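Local structure of Orf c02003 protein (Sulfolobus solfataricus P2, 2Q00) at residues Q25-Y30 against K102-L107; E36-L41 against E63-A68; P80-S85 against V111-I116. The protein is of unknown function but belongs to the archaeal PaREP1/PaREP8 family and folds as a compact all-helical chain. One frame throughout, in Å; residues are numbered along the deposited sequence.

All three contacts lie in one bundle of helices, and helices 23-45 and 101-122 each serve two of them: the first takes part in contacts 1 and 2, the second in contacts 1 and 3. Contacts 1 and 2 have centres about 19 Å apart, on opposite sides of the chain's centre, and do not touch. Contact 3 touches both, its centre about 12 Å from that of contact 1 and 11 Å from that of contact 2. Along the chain, both segments of contact 2 fall between those of contact 1, while contacts 1 and 3 interleave. Trp83 packs on Ile38 and Leu65, Tyr30 on Val111 and Leu107 on Ser85, so contact 3 bridges the others.

Contact 1 of 3, residues Q25-Y30 against K102-L107; sequences QACEKY and KEVKKL
Val104 meets Cys27 and Tyr30 where helix 101-122 packs beside helix 23-45 in the all-helical bundle of this PaREP1 family protein. The two segments run in the same general direction but spread apart: the CA atoms of Cys27 and Val104 are 7.1 Å from each other, those of Tyr30 and Leu107 already 9.2 Å. Walking along 102-107, the residue that reaches across is Val104, whose side chain points at the partner helix and offers both of its methyls. CG1, placed anti to the backbone N (chi1 179°), faces both the Tyr30 ring and the Cys27 sulfur, while CG2, beside the backbone N, meets the sulfur. Leu99, in the loop ahead of the helix, packs against the same valine. One turn further on, Leu107 faces elsewhere, onto Thr88 and Leu89, and so ties 102-107 to helix 79-95. From helix 23-45, the Tyr30 ring approaches Val104 obliquely, its CE2 4.4 Å from CG1. Helix 6-19 also holds that ring: its OH is hydrogen-bonded to Glu15 and its plane meets that of Tyr11 at about 70°. The contact is small and apolar, and no hydrogen bond crosses it. Its closest point is the thiol sulfur of Cys27, set against the valine fork, with SG 3.9 Å from Val104 CG2 and 4.0 Å from Val104 CG1.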
loop_
_atom_site.group_PDB
_atom_site.type_symbol
_atom_site.label_atom_id
_atom_site.label_comp_id
_atom_site.label_asym_id
_atom_site.label_seq_id
_atom_site.Cartn_x
_atom_site.Cartn_y
_atom_site.Cartn_z
ATOM N N GLN A 25 -13.369 2.827 -6.176
ATOM C CA GLN A 25 -13.172 1.574 -5.463
ATOM C C GLN A 25 -11.751 1.062 -5.630
ATOM O O GLN A 25 -11.117 0.642 -4.654
ATOM C CB GLN A 25 -14.181 0.536 -5.963
ATOM C CG GLN A 25 -15.532 0.625 -5.268
ATOM C CD GLN A 25 -15.491 0.025 -3.870
ATOM O OE1 GLN A 25 -15.393 -1.195 -3.713
ATOM N NE2 GLN A 25 -15.549 0.878 -2.849
ATOM N N ALA A 26 -11.256 1.107 -6.862
ATOM C CA ALA A 26 -9.911 0.656 -7.173
ATOM C C ALA A 26 -8.886 1.392 -6.317
ATOM O O ALA A 26 -8.028 0.760 -5.688
ATOM C CB ALA A 26 -9.617 0.864 -8.668
ATOM N N CYS A 27 -8.970 2.721 -6.288
ATOM C CA CYS A 27 -8.039 3.523 -5.484
ATOM C C CYS A 27 -7.972 3.033 -4.044
ATOM O O CYS A 27 -6.891 2.838 -3.485
ATOM C CB CYS A 27 -8.456 5.004 -5.478
ATOM S SG CYS A 27 -8.245 5.849 -7.060
ATOM N N GLU A 28 -9.136 2.840 -3.439
ATOM C CA GLU A 28 -9.193 2.387 -2.060
ATOM C C GLU A 28 -8.583 0.996 -1.880
ATOM O O GLU A 28 -7.927 0.730 -0.871
ATOM C CB GLU A 28 -10.639 2.414 -1.554
ATOM C CG GLU A 28 -10.764 2.186 -0.043
ATOM C CD GLU A 28 -9.643 2.854 0.766
ATOM O OE1 GLU A 28 -9.364 4.058 0.561
ATOM O OE2 GLU A 28 -9.035 2.164 1.614
ATOM N N LYS A 29 -8.783 0.112 -2.857
ATOM C CA LYS A 29 -8.232 -1.235 -2.760
ATOM C C LYS A 29 -6.733 -1.204 -2.951
ATOM O O LYS A 29 -6.000 -1.968 -2.303
ATOM C CB LYS A 29 -8.877 -2.171 -3.783
ATOM C CG LYS A 29 -10.044 -2.979 -3.223
ATOM C CD LYS A 29 -11.321 -2.181 -3.111
ATOM C CE LYS A 29 -12.108 -2.557 -1.856
ATOM N NZ LYS A 29 -12.120 -4.021 -1.574
ATOM N N TYR A 30 -6.274 -0.324 -3.840
ATOM C CA TYR A 30 -4.845 -0.178 -4.080
ATOM C C TYR A 30 -4.204 0.328 -2.802
ATOM O O TYR A 30 -3.106 -0.087 -2.443
ATOM C CB TYR A 30 -4.573 0.816 -5.206
ATOM C CG TYR A 30 -4.763 0.261 -6.602
ATOM C CD1 TYR A 30 -3.990 -0.807 -7.053
ATOM C CD2 TYR A 30 -5.707 0.817 -7.477
ATOM C CE1 TYR A 30 -4.146 -1.313 -8.339
ATOM C CE2 TYR A 30 -5.871 0.324 -8.773
ATOM C CZ TYR A 30 -5.081 -0.749 -9.202
ATOM O OH TYR A 30 -5.205 -1.259 -10.478
ATOM N N LYS A 102 -5.612 7.838 -16.078
ATOM C CA LYS A 102 -4.184 7.812 -16.359
ATOM C C LYS A 102 -3.386 8.012 -15.086
ATOM O O LYS A 102 -2.341 7.384 -14.891
ATOM C CB LYS A 102 -3.828 8.887 -17.381
ATOM N N GLU A 103 -3.885 8.890 -14.218
ATOM C CA GLU A 103 -3.223 9.188 -12.947
ATOM C C GLU A 103 -3.252 8.016 -11.968
ATOM O O GLU A 103 -2.260 7.736 -11.290
ATOM C CB GLU A 103 -3.871 10.405 -12.288
ATOM C CG GLU A 103 -3.378 11.730 -12.815
ATOM C CD GLU A 103 -4.514 12.605 -13.299
ATOM O OE1 GLU A 103 -5.058 12.314 -14.390
ATOM O OE2 GLU A 103 -4.868 13.574 -12.585
ATOM N N VAL A 104 -4.404 7.354 -11.897
ATOM C CA VAL A 104 -4.588 6.214 -11.019
ATOM C C VAL A 104 -3.621 5.107 -11.412
ATOM O O VAL A 104 -2.977 4.493 -10.549
ATOM C CB VAL A 104 -6.025 5.671 -11.102
ATOM C CG1 VAL A 104 -6.177 4.458 -10.200
ATOM C CG2 VAL A 104 -7.013 6.755 -10.700
ATOM N N LYS A 105 -3.516 4.856 -12.716
ATOM C CA LYS A 105 -2.620 3.824 -13.210
ATOM C C LYS A 105 -1.189 4.127 -12.792
ATOM O O LYS A 105 -0.478 3.258 -12.292
ATOM C CB LYS A 105 -2.707 3.718 -14.735
ATOM C CG LYS A 105 -4.052 3.223 -15.218
ATOM C CD LYS A 105 -4.011 2.803 -16.675
ATOM C CE LYS A 105 -5.310 2.115 -17.071
ATOM N NZ LYS A 105 -5.284 1.647 -18.481
ATOM N N LYS A 106 -0.787 5.378 -12.981
ATOM C CA LYS A 106 0.553 5.836 -12.650
ATOM C C LYS A 106 0.906 5.609 -11.177
ATOM O O LYS A 106 2.001 5.142 -10.859
ATOM C CB LYS A 106 0.655 7.324 -12.988
ATOM C CG LYS A 106 2.074 7.863 -13.092
ATOM C CD LYS A 106 2.072 9.364 -13.470
ATOM C CE LYS A 106 1.430 9.618 -14.837
ATOM N NZ LYS A 106 1.287 11.081 -15.112
ATOM N N LEU A 107 -0.018 5.959 -10.285
ATOM C CA LEU A 107 0.197 5.791 -8.850
ATOM C C LEU A 107 0.100 4.314 -8.458
ATOM O O LEU A 107 0.966 3.803 -7.751
ATOM C CB LEU A 107 -0.827 6.613 -8.045
ATOM C CG LEU A 107 -0.810 8.152 -8.168
ATOM C CD1 LEU A 107 -2.115 8.729 -7.642
ATOM C CD2 LEU A 107 0.365 8.744 -7.407
#

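Contact 2 of 3, residues E36-L41 against E63-A68; sequences EAIKLL and ENLFKA
Ile38 packs its branch methyl against both Leu65 and Ala68, bringing helix 62-71 up to helix 23-45 in the bundle. CG2 does the touching: it stands anti to the backbone N, which sends it at the partner helix, whereas the CG1 branch turns to Trp83 of helix 79-95. Ile38 CG2 comes to 3.5 Å from Ala68 CB, a close methyl-to-methyl approach. Ala68 in turn leans on Ile50 of helix 48-52. Leu65 lies one turn earlier; its CB points to the side, but the end of the chain comes nearer and CD1 makes the contact. This CD1 of Leu65 is 3.9 Å from Ile38 CG2 and 4.0 Å from Ile38 CB, and the two branched chains cross at a slant. Trp83 and Trp60 also pack on Leu65, so the pair sits within a larger apolar layer. Polar groups stay off to one side: Lys39 NZ pairs with Glu36 OE2 at 3.5 Å, bridges to Glu35 as well, and makes a cation-pi contact with Trp60. Since no hydrogen bond spans the two segments, the join is made by buried methyl groups, and its hold should come from excluding water and from how closely the surfaces fit.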
loop_
_atom_site.group_PDB
_atom_site.type_symbol
_atom_site.label_atom_id
_atom_site.label_comp_id
_atom_site.label_asym_id
_atom_site.label_seq_id
_atom_site.Cartn_x
_atom_site.Cartn_y
_atom_site.Cartn_z
ATOM N N GLU A 36 -1.327 -3.224 3.688
ATOM C CA GLU A 36 -0.959 -4.602 3.995
ATOM C C GLU A 36 0.497 -4.885 3.667
ATOM O O GLU A 36 1.162 -5.655 4.367
ATOM C CB GLU A 36 -1.852 -5.576 3.228
ATOM C CG GLU A 36 -3.324 -5.453 3.573
ATOM C CD GLU A 36 -3.592 -5.750 5.030
ATOM O OE1 GLU A 36 -3.207 -6.848 5.483
ATOM O OE2 GLU A 36 -4.185 -4.888 5.718
ATOM N N ALA A 37 0.993 -4.273 2.602
ATOM C CA ALA A 37 2.379 -4.474 2.203
ATOM C C ALA A 37 3.300 -3.965 3.300
ATOM O O ALA A 37 4.310 -4.592 3.622
ATOM C CB ALA A 37 2.661 -3.744 0.904
ATOM N N ILE A 38 2.941 -2.819 3.873
ATOM C CA ILE A 38 3.724 -2.220 4.949
ATOM C C ILE A 38 3.697 -3.102 6.207
ATOM O O ILE A 38 4.745 -3.371 6.810
ATOM C CB ILE A 38 3.182 -0.825 5.326
ATOM C CG1 ILE A 38 3.297 0.135 4.129
ATOM C CG2 ILE A 38 3.937 -0.304 6.533
ATOM C CD1 ILE A 38 4.740 0.443 3.692
ATOM N N LYS A 39 2.501 -3.538 6.604
ATOM C CA LYS A 39 2.381 -4.397 7.775
ATOM C C LYS A 39 3.262 -5.631 7.579
ATOM O O LYS A 39 4.055 -5.989 8.449
ATOM C CB LYS A 39 0.929 -4.827 7.990
ATOM C CG LYS A 39 -0.010 -3.697 8.361
ATOM C CD LYS A 39 -1.428 -4.186 8.582
ATOM C CE LYS A 39 -2.372 -3.027 8.848
ATOM N NZ LYS A 39 -3.775 -3.511 8.958
ATOM N N LEU A 40 3.141 -6.263 6.422
ATOM C CA LEU A 40 3.929 -7.454 6.130
ATOM C C LEU A 40 5.415 -7.177 6.267
ATOM O O LEU A 40 6.162 -7.979 6.825
ATOM C CB LEU A 40 3.630 -7.954 4.713
ATOM C CG LEU A 40 4.177 -9.329 4.343
ATOM C CD1 LEU A 40 3.620 -10.368 5.312
ATOM C CD2 LEU A 40 3.790 -9.667 2.897
ATOM N N LEU A 41 5.839 -6.029 5.756
ATOM C CA LEU A 41 7.240 -5.635 5.807
ATOM C C LEU A 41 7.687 -5.305 7.220
ATOM O O LEU A 41 8.837 -5.551 7.581
ATOM C CB LEU A 41 7.473 -4.432 4.891
ATOM C CG LEU A 41 7.449 -4.750 3.396
ATOM C CD1 LEU A 41 7.359 -3.465 2.580
ATOM C CD2 LEU A 41 8.700 -5.546 3.042
ATOM N N GLU A 63 -0.369 7.465 10.662
ATOM C CA GLU A 63 0.944 7.907 11.132
ATOM C C GLU A 63 1.899 6.740 11.362
ATOM O O GLU A 63 3.113 6.876 11.181
ATOM C CB GLU A 63 0.812 8.735 12.415
ATOM C CG GLU A 63 0.079 10.067 12.233
ATOM C CD GLU A 63 -1.427 9.933 12.338
ATOM O OE1 GLU A 63 -1.938 8.790 12.332
ATOM O OE2 GLU A 63 -2.100 10.982 12.420
ATOM N N ASN A 64 1.350 5.600 11.771
ATOM C CA ASN A 64 2.165 4.407 11.982
ATOM C C ASN A 64 2.719 3.957 10.640
ATOM O O ASN A 64 3.907 3.636 10.526
ATOM C CB ASN A 64 1.335 3.274 12.578
ATOM C CG ASN A 64 1.170 3.396 14.068
ATOM O OD1 ASN A 64 2.147 3.346 14.816
ATOM N ND2 ASN A 64 -0.074 3.553 14.516
ATOM N N LEU A 65 1.851 3.933 9.625
ATOM C CA LEU A 65 2.252 3.529 8.276
ATOM C C LEU A 65 3.331 4.470 7.775
ATOM O O LEU A 65 4.354 4.034 7.251
ATOM C CB LEU A 65 1.065 3.566 7.306
ATOM C CG LEU A 65 -0.067 2.538 7.435
ATOM C CD1 LEU A 65 0.525 1.141 7.625
ATOM C CD2 LEU A 65 -0.965 2.907 8.600
ATOM N N PHE A 66 3.092 5.768 7.920
ATOM C CA PHE A 66 4.092 6.747 7.505
ATOM C C PHE A 66 5.396 6.462 8.267
ATOM O O PHE A 66 6.459 6.370 7.655
ATOM C CB PHE A 66 3.586 8.168 7.784
ATOM C CG PHE A 66 2.739 8.739 6.673
ATOM C CD1 PHE A 66 3.330 9.141 5.473
ATOM C CD2 PHE A 66 1.357 8.864 6.819
ATOM C CE1 PHE A 66 2.563 9.660 4.434
ATOM C CE2 PHE A 66 0.572 9.381 5.789
ATOM C CZ PHE A 66 1.177 9.782 4.589
ATOM N N LYS A 67 5.314 6.305 9.588
ATOM C CA LYS A 67 6.510 6.007 10.380
ATOM C C LYS A 67 7.167 4.768 9.812
ATOM O O LYS A 67 8.372 4.739 9.546
ATOM C CB LYS A 67 6.175 5.698 11.842
ATOM C CG LYS A 67 5.798 6.874 12.717
ATOM C CD LYS A 67 5.906 6.477 14.189
ATOM C CE LYS A 67 5.017 7.332 15.098
ATOM N NZ LYS A 67 3.555 6.998 14.976
ATOM N N ALA A 68 6.351 3.734 9.653
ATOM C CA ALA A 68 6.811 2.459 9.138
ATOM C C ALA A 68 7.547 2.612 7.814
ATOM O O ALA A 68 8.639 2.056 7.633
ATOM C CB ALA A 68 5.627 1.517 8.978
#

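Contact 3 of 3, residues P80-S85 against V111-I116; sequences PILWKS and VRKLVI
Leu82 lays one methyl, CD2, against the backbone of helix 101-122, while Leu114 of that helix reaches back toward the indole of Trp83. The helix segments run closer to antiparallel than parallel, 130° between their directions, with axes 9.1 Å apart at the nearest point. CD2 of Leu82 rests on the backbone N and CA of Leu114, 3.9 Å from Leu114 N. The same Leu82 CD2 lies 4.1 Å from Lys113 CB. Leu114 returns the contact further along its side chain. Its CG is anti to the backbone N (chi1 180°), and CD2 arrives at the rim of the indole, near the ring plane, 4.4 Å from Trp83 CE3. The CB of Trp83 points away from helix 101-122, yet the six-membered edge of its indole still meets Leu114 CD2; the ring also meets Phe66 edge-to-face and packs on Ala34. Leu114 itself rests on Ala34 and Ala37. Lys113 lies at the exposed border, its extended chain ending in a salt bridge with Glu78, and the buried Ser85 OG is taken up by a hydrogen bond to Asp110. The touching atoms across the segments are almost all carbon, so dispersion and water exclusion should hold them together.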
loop_
_atom_site.group_PDB
_atom_site.type_symbol
_atom_site.label_atom_id
_atom_site.label_comp_id
_atom_site.label_asym_id
_atom_site.label_seq_id
_atom_site.Cartn_x
_atom_site.Cartn_y
_atom_site.Cartn_z
ATOM N N PRO A 80 9.521 4.521 1.179
ATOM C CA PRO A 80 8.849 5.707 1.723
ATOM C C PRO A 80 8.156 6.510 0.618
ATOM O O PRO A 80 7.091 7.085 0.833
ATOM C CB PRO A 80 9.984 6.481 2.395
ATOM C CG PRO A 80 11.208 6.067 1.597
ATOM C CD PRO A 80 10.978 4.586 1.387
ATOM N N ILE A 81 8.736 6.538 -0.576
ATOM C CA ILE A 81 8.100 7.276 -1.658
ATOM C C ILE A 81 7.002 6.481 -2.368
ATOM O O ILE A 81 6.085 7.072 -2.936
ATOM C CB ILE A 81 9.142 7.813 -2.655
ATOM C CG1 ILE A 81 10.284 6.822 -2.817
ATOM C CG2 ILE A 81 9.710 9.131 -2.136
ATOM C CD1 ILE A 81 11.351 7.272 -3.802
ATOM N N LEU A 82 7.074 5.153 -2.327
ATOM C CA LEU A 82 6.021 4.337 -2.929
ATOM C C LEU A 82 4.808 4.544 -2.030
ATOM O O LEU A 82 3.663 4.645 -2.492
ATOM C CB LEU A 82 6.414 2.862 -2.950
ATOM C CG LEU A 82 7.258 2.357 -4.126
ATOM C CD1 LEU A 82 8.271 3.403 -4.521
ATOM C CD2 LEU A 82 7.955 1.061 -3.740
ATOM N N TRP A 83 5.066 4.629 -0.733
ATOM C CA TRP A 83 3.988 4.850 0.214
ATOM C C TRP A 83 3.223 6.157 -0.058
ATOM O O TRP A 83 1.992 6.193 0.055
ATOM C CB TRP A 83 4.523 4.856 1.653
ATOM C CG TRP A 83 3.442 5.179 2.625
ATOM C CD1 TRP A 83 3.304 6.326 3.353
ATOM C CD2 TRP A 83 2.272 4.386 2.897
ATOM N NE1 TRP A 83 2.117 6.299 4.054
ATOM C CE2 TRP A 83 1.468 5.121 3.793
ATOM C CE3 TRP A 83 1.829 3.128 2.466
ATOM C CZ2 TRP A 83 0.241 4.637 4.269
ATOM C CZ3 TRP A 83 0.610 2.646 2.938
ATOM C CH2 TRP A 83 -0.168 3.403 3.831
ATOM N N LYS A 84 3.938 7.227 -0.414
ATOM C CA LYS A 84 3.277 8.507 -0.691
ATOM C C LYS A 84 2.204 8.327 -1.762
ATOM O O LYS A 84 1.075 8.804 -1.604
ATOM C CB LYS A 84 4.293 9.561 -1.141
ATOM C CG LYS A 84 5.289 9.969 -0.052
ATOM C CD LYS A 84 6.181 11.134 -0.508
ATOM C CE LYS A 84 7.219 11.521 0.553
ATOM N NZ LYS A 84 8.227 10.444 0.819
ATOM N N SER A 85 2.564 7.633 -2.844
ATOM C CA SER A 85 1.628 7.353 -3.938
ATOM C C SER A 85 0.368 6.665 -3.402
ATOM O O SER A 85 -0.764 6.972 -3.818
ATOM C CB SER A 85 2.270 6.430 -4.966
ATOM O OG SER A 85 3.451 6.996 -5.476
ATOM N N VAL A 111 2.276 1.135 -6.106
ATOM C CA VAL A 111 1.725 0.198 -5.132
ATOM C C VAL A 111 2.191 -1.219 -5.497
ATOM O O VAL A 111 2.619 -1.978 -4.631
ATOM C CB VAL A 111 0.184 0.217 -5.130
ATOM C CG1 VAL A 111 -0.341 -0.841 -4.174
ATOM C CG2 VAL A 111 -0.318 1.594 -4.727
ATOM N N ARG A 112 2.114 -1.558 -6.785
ATOM C CA ARG A 112 2.530 -2.875 -7.253
ATOM C C ARG A 112 3.946 -3.189 -6.791
ATOM O O ARG A 112 4.221 -4.268 -6.262
ATOM C CB ARG A 112 2.491 -2.950 -8.781
ATOM C CG ARG A 112 2.468 -4.379 -9.335
ATOM C CD ARG A 112 3.131 -4.489 -10.717
ATOM N NE ARG A 112 2.534 -5.532 -11.560
ATOM C CZ ARG A 112 2.440 -6.828 -11.243
ATOM N NH1 ARG A 112 2.905 -7.288 -10.082
ATOM N NH2 ARG A 112 1.860 -7.669 -12.092
ATOM N N LYS A 113 4.846 -2.238 -6.992
ATOM C CA LYS A 113 6.247 -2.398 -6.617
ATOM C C LYS A 113 6.366 -2.598 -5.112
ATOM O O LYS A 113 7.215 -3.336 -4.622
ATOM C CB LYS A 113 7.034 -1.151 -7.053
ATOM C CG LYS A 113 8.545 -1.340 -7.144
ATOM C CD LYS A 113 9.197 -0.191 -7.932
ATOM C CE LYS A 113 10.711 -0.351 -8.068
ATOM N NZ LYS A 113 11.315 0.834 -8.745
ATOM N N LEU A 114 5.501 -1.924 -4.380
ATOM C CA LEU A 114 5.521 -2.025 -2.939
ATOM C C LEU A 114 5.033 -3.406 -2.537
ATOM O O LEU A 114 5.628 -4.072 -1.694
ATOM C CB LEU A 114 4.610 -0.947 -2.354
ATOM C CG LEU A 114 4.490 -0.871 -0.843
ATOM C CD1 LEU A 114 5.870 -0.860 -0.198
ATOM C CD2 LEU A 114 3.692 0.371 -0.488
ATOM N N VAL A 115 3.950 -3.835 -3.164
ATOM C CA VAL A 115 3.368 -5.126 -2.857
ATOM C C VAL A 115 4.384 -6.244 -3.047
ATOM O O VAL A 115 4.573 -7.069 -2.153
ATOM C CB VAL A 115 2.125 -5.391 -3.734
ATOM C CG1 VAL A 115 1.619 -6.801 -3.526
ATOM C CG2 VAL A 115 1.032 -4.389 -3.383
ATOM N N ILE A 116 5.054 -6.251 -4.198
ATOM C CA ILE A 116 6.032 -7.290 -4.485
ATOM C C ILE A 116 7.225 -7.236 -3.542
ATOM O O ILE A 116 7.766 -8.271 -3.176
ATOM C CB ILE A 116 6.522 -7.216 -5.940
ATOM C CG1 ILE A 116 7.267 -5.904 -6.170
ATOM C CG2 ILE A 116 5.324 -7.338 -6.893
ATOM C CD1 ILE A 116 7.962 -5.816 -7.522
#